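Local coordinates for DUF1896 domain-containing protein (Porphyromonas gingivalis, PDB 2APL) that is of unknown function, an all-helical member of the DUF1896 family whose role in the cell has not been established, at residues 10-15 with 39-44; 43-48 with 56-61. One frame throughout, in Å; residues are numbered along the deposited sequence.

Both interactions lie in the N-terminal half of an all-helical chain and share helix 31-51. Their centres are 10 Å apart. Interaction 1 joins that helix to helix 3-23. Interaction 2 joins it, one turn further on, to helix 55-67, the next helix along the chain. The segments 39-44 and 43-48 overlap at Thr43 and Ala44. The two contacts also touch directly: Phe12 CE2 lies 3.8 Å from Tyr45 CB, and Phe12 CE1 lies 3.9 Å from Glu59 CG. Helices 3-23, 31-51 and 55-67 thus pack against one another, with Phe12 and Tyr45 touching where they meet. Both contacts belong to the DUF1896 domain.

Interaction 1. Residues 10-15 with 39-44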
# COMPACT_ATOMS: atom_id res chain seq x y z
N SER A 10 -0.87 -12.20 -17.25
CA SER A 10 -0.26 -10.91 -17.57
C SER A 10 -1.14 -9.75 -17.09
O SER A 10 -0.64 -8.73 -16.67
CB SER A 10 0.04 -10.80 -19.08
OG SER A 10 1.06 -11.73 -19.43
N HIS A 11 -2.46 -9.91 -17.16
CA HIS A 11 -3.40 -8.89 -16.72
C HIS A 11 -3.26 -8.70 -15.19
O HIS A 11 -3.12 -7.58 -14.71
CB HIS A 11 -4.83 -9.33 -17.13
CG HIS A 11 -5.91 -8.47 -16.54
ND1 HIS A 11 -6.02 -7.13 -16.83
CD2 HIS A 11 -6.89 -8.76 -15.66
CE1 HIS A 11 -7.07 -6.64 -16.18
NE2 HIS A 11 -7.60 -7.60 -15.45
N PHE A 12 -3.26 -9.80 -14.44
CA PHE A 12 -3.17 -9.70 -12.98
C PHE A 12 -1.79 -9.15 -12.59
O PHE A 12 -1.71 -8.33 -11.69
CB PHE A 12 -3.40 -11.06 -12.29
CG PHE A 12 -4.80 -11.58 -12.49
CD1 PHE A 12 -5.92 -10.76 -12.21
CD2 PHE A 12 -5.02 -12.90 -12.97
CE1 PHE A 12 -7.23 -11.24 -12.40
CE2 PHE A 12 -6.33 -13.38 -13.20
CZ PHE A 12 -7.42 -12.57 -12.92
N ARG A 13 -0.73 -9.64 -13.22
CA ARG A 13 0.61 -9.08 -12.97
C ARG A 13 0.71 -7.56 -13.20
O ARG A 13 1.20 -6.86 -12.33
CB ARG A 13 1.72 -9.82 -13.74
CG ARG A 13 3.12 -9.25 -13.35
CD ARG A 13 4.30 -10.10 -13.92
NE ARG A 13 5.52 -9.59 -13.31
CZ ARG A 13 6.31 -10.32 -12.53
NH1 ARG A 13 6.05 -11.61 -12.35
NH2 ARG A 13 7.39 -9.76 -11.98
N LEU A 14 0.23 -7.07 -14.33
CA LEU A 14 0.22 -5.65 -14.61
C LEU A 14 -0.58 -4.85 -13.55
O LEU A 14 -0.10 -3.84 -13.07
CB LEU A 14 -0.30 -5.35 -16.03
CG LEU A 14 -0.09 -3.89 -16.45
CD1 LEU A 14 1.37 -3.43 -16.30
CD2 LEU A 14 -0.62 -3.64 -17.86
N LYS A 15 -1.77 -5.32 -13.19
CA LYS A 15 -2.58 -4.64 -12.18
C LYS A 15 -1.82 -4.53 -10.84
O LYS A 15 -1.93 -3.51 -10.14
CB LYS A 15 -3.88 -5.41 -11.92
CG LYS A 15 -4.92 -5.31 -13.07
CD LYS A 15 -6.20 -6.10 -12.70
CE LYS A 15 -6.99 -5.44 -11.59
NZ LYS A 15 -8.21 -6.22 -11.39
N ASP A 39 0.43 -15.42 -9.61
CA ASP A 39 0.13 -16.84 -9.69
C ASP A 39 -1.09 -17.23 -8.84
O ASP A 39 -1.97 -17.96 -9.32
CB ASP A 39 1.33 -17.69 -9.20
CG ASP A 39 2.44 -17.83 -10.25
OD1 ASP A 39 2.28 -17.28 -11.36
OD2 ASP A 39 3.48 -18.52 -9.97
N GLU A 40 -1.15 -16.75 -7.58
CA GLU A 40 -2.32 -16.98 -6.75
C GLU A 40 -3.63 -16.45 -7.33
O GLU A 40 -4.69 -17.11 -7.18
CB GLU A 40 -2.19 -16.38 -5.33
CG GLU A 40 -1.08 -16.89 -4.52
CD GLU A 40 -0.95 -16.13 -3.20
OE1 GLU A 40 -1.99 -15.68 -2.57
OE2 GLU A 40 0.23 -16.03 -2.78
N ALA A 41 -3.60 -15.21 -7.85
CA ALA A 41 -4.78 -14.62 -8.47
C ALA A 41 -5.25 -15.44 -9.69
O ALA A 41 -6.45 -15.72 -9.86
CB ALA A 41 -4.50 -13.15 -8.90
N LEU A 42 -4.31 -15.82 -10.53
CA LEU A 42 -4.61 -16.74 -11.62
C LEU A 42 -5.29 -18.05 -11.22
O LEU A 42 -6.29 -18.43 -11.83
CB LEU A 42 -3.40 -17.01 -12.50
CG LEU A 42 -3.73 -17.95 -13.66
CD1 LEU A 42 -4.46 -17.24 -14.80
CD2 LEU A 42 -2.45 -18.64 -14.11
N THR A 43 -4.78 -18.74 -10.21
CA THR A 43 -5.42 -19.93 -9.67
C THR A 43 -6.85 -19.65 -9.23
O THR A 43 -7.74 -20.50 -9.45
CB THR A 43 -4.58 -20.50 -8.46
OG1 THR A 43 -3.27 -20.82 -8.96
CG2 THR A 43 -5.21 -21.74 -7.82
N ALA A 44 -7.07 -18.52 -8.54
CA ALA A 44 -8.42 -18.14 -8.11
C ALA A 44 -9.36 -17.94 -9.32
O ALA A 44 -10.51 -18.38 -9.31
CB ALA A 44 -8.39 -16.86 -7.25
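Phe12 presents one face of its ring to the methyl of Ala41. The methyl sits above the ring plane but is displaced toward the rim on the CG side. Ala41 CB is 4.3 Å from the ring centroid and 24° off the ring normal, a CH-pi contact. Its nearest ring atom is Phe12 CG, at 3.9 Å. In both residues the bond from CA to CB is directed at the other helix. The ring of Phe12 stands beside its own backbone N, with CG anti to the carbonyl carbon (chi1 -65°). From there its CD2 side reaches the backbone of the next residue, Leu42. Phe12 CD2 comes within 3.9 Å of Leu42 N, which approaches the ring obliquely. The side chain of Leu42 adds a looser apolar contact, with its CB 4.4 Å from Phe12 CD2.

This is helix-to-helix packing between helix 3-23 and helix 31-51. Phe12 alone of segment 10-15 makes the contact, and no hydrogen bond crosses it. Helix 55-67 packs alongside, Ala62 touching Phe12 and Leu66 touching Ala41.

Polar bonds lie to the side of the ring contact. Arg13 bonds to Asn31 and Thr35 near the start of helix 31-51 and forms a salt bridge with Glu17. Internal to helix 31-51, Thr43 OG1 donates to Asp39 O at 3.2 Å. Thr43 N binds the same oxygen from the opposite face of its carbonyl plane.

Interaction 2. Residues 43-48 with 56-61; sequences TAYCDA and PEAESM
Ala48 and Ala58 meet methyl to methyl, with 3.6 Å between their CB atoms. Ala58 CB also packs against the ring of Tyr45, 3.5 Å from CD1 and 3.6 Å from CE1. It approaches this ring obliquely. The backbone of Glu59 lies at the ring edge, near its plane, with Glu59 N 3.6 Å from Tyr45 CD1. Tyr45 reaches this position with CG anti to the backbone N (chi1 176°). Its hydroxyl is hydrogen-bonded to His55.

The small alanines let the backbones come close, 4.8 Å between the CA atoms of Tyr45 and Ala58. The segments form a helical hairpin: helix 31-51 turns back through a short connection into helix 55-67. Their axes approach to 8.2 Å, with 150° between their directions, so they run roughly antiparallel.

Selenomethionine Met61 makes a close contact at a partly exposed edge. Its CG stands between the backbone N and the carbonyl carbon (chi1 81°). The extended next step carries SE to 3.7 Å from Ala48 CB, and the bend at chi3 then brings CE near the same methyl. Phe53, from the connection, touches both residues. The looser side is at partly exposed Glu59, its CG 4.4 Å from Tyr45 CD1.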
# COMPACT_ATOMS: atom_id res chain seq x y z
N THR A 43 -4.78 -18.74 -10.21
CA THR A 43 -5.42 -19.93 -9.67
C THR A 43 -6.85 -19.65 -9.23
O THR A 43 -7.74 -20.50 -9.45
CB THR A 43 -4.58 -20.50 -8.46
OG1 THR A 43 -3.27 -20.82 -8.96
CG2 THR A 43 -5.21 -21.74 -7.82
N ALA A 44 -7.07 -18.52 -8.54
CA ALA A 44 -8.42 -18.14 -8.11
C ALA A 44 -9.36 -17.94 -9.32
O ALA A 44 -10.51 -18.38 -9.31
CB ALA A 44 -8.39 -16.86 -7.25
N TYR A 45 -8.84 -17.28 -10.33
CA TYR A 45 -9.57 -17.07 -11.59
C TYR A 45 -9.92 -18.40 -12.28
O TYR A 45 -11.09 -18.68 -12.58
CB TYR A 45 -8.76 -16.18 -12.54
CG TYR A 45 -9.43 -16.01 -13.89
CD1 TYR A 45 -10.33 -14.98 -14.12
CD2 TYR A 45 -9.20 -16.90 -14.91
CE1 TYR A 45 -11.01 -14.89 -15.37
CE2 TYR A 45 -9.88 -16.82 -16.13
CZ TYR A 45 -10.76 -15.79 -16.35
OH TYR A 45 -11.39 -15.67 -17.57
N CYS A 46 -8.91 -19.24 -12.49
CA CYS A 46 -9.12 -20.54 -13.15
C CYS A 46 -10.07 -21.44 -12.32
O CYS A 46 -10.99 -22.08 -12.87
CB CYS A 46 -7.77 -21.20 -13.39
SG CYS A 46 -6.77 -20.34 -14.53
N ASP A 47 -9.93 -21.42 -10.99
CA ASP A 47 -10.87 -22.15 -10.11
C ASP A 47 -12.29 -21.68 -10.28
O ASP A 47 -13.22 -22.49 -10.42
CB ASP A 47 -10.50 -22.06 -8.61
CG ASP A 47 -9.29 -22.92 -8.22
OD1 ASP A 47 -8.79 -23.70 -9.07
OD2 ASP A 47 -8.84 -22.78 -7.05
N ALA A 48 -12.48 -20.36 -10.24
CA ALA A 48 -13.82 -19.79 -10.35
C ALA A 48 -14.48 -20.19 -11.68
O ALA A 48 -15.62 -20.69 -11.70
CB ALA A 48 -13.78 -18.28 -10.20
N PRO A 56 -16.23 -12.18 -15.72
CA PRO A 56 -16.17 -11.01 -14.85
C PRO A 56 -16.21 -11.35 -13.36
O PRO A 56 -15.53 -10.70 -12.55
CB PRO A 56 -17.43 -10.22 -15.21
CG PRO A 56 -18.02 -10.87 -16.43
CD PRO A 56 -17.43 -12.20 -16.59
N GLU A 57 -17.03 -12.33 -12.98
CA GLU A 57 -17.06 -12.76 -11.59
C GLU A 57 -15.70 -13.30 -11.19
O GLU A 57 -15.21 -12.95 -10.13
CB GLU A 57 -18.14 -13.81 -11.33
CG GLU A 57 -19.52 -13.27 -11.58
CD GLU A 57 -20.60 -14.34 -11.47
OE1 GLU A 57 -20.47 -15.48 -11.99
OE2 GLU A 57 -21.61 -14.03 -10.83
N ALA A 58 -15.11 -14.13 -12.05
CA ALA A 58 -13.84 -14.78 -11.75
C ALA A 58 -12.71 -13.71 -11.61
O ALA A 58 -11.88 -13.77 -10.67
CB ALA A 58 -13.48 -15.86 -12.87
N GLU A 59 -12.71 -12.73 -12.52
CA GLU A 59 -11.74 -11.66 -12.48
C GLU A 59 -11.85 -10.79 -11.23
O GLU A 59 -10.84 -10.34 -10.68
CB GLU A 59 -11.87 -10.80 -13.74
CG GLU A 59 -10.51 -10.54 -14.34
CD GLU A 59 -10.52 -10.03 -15.79
OE1 GLU A 59 -11.26 -9.04 -16.06
OE2 GLU A 59 -9.76 -10.61 -16.62
N SER A 60 -13.09 -10.54 -10.83
CA SER A 60 -13.40 -9.74 -9.65
C SER A 60 -12.88 -10.43 -8.40
O SER A 60 -12.16 -9.84 -7.60
CB SER A 60 -14.92 -9.56 -9.56
OG SER A 60 -15.28 -8.78 -8.43
N MSE A 61 -13.21 -11.70 -8.23
CA MSE A 61 -12.72 -12.38 -7.05
C MSE A 61 -11.19 -12.64 -7.08
O MSE A 61 -10.56 -12.61 -6.05
CB MSE A 61 -13.57 -13.63 -6.72
CG MSE A 61 -13.22 -14.84 -7.54
SE MSE A 61 -14.57 -16.29 -7.13
CE MSE A 61 -16.14 -15.57 -8.23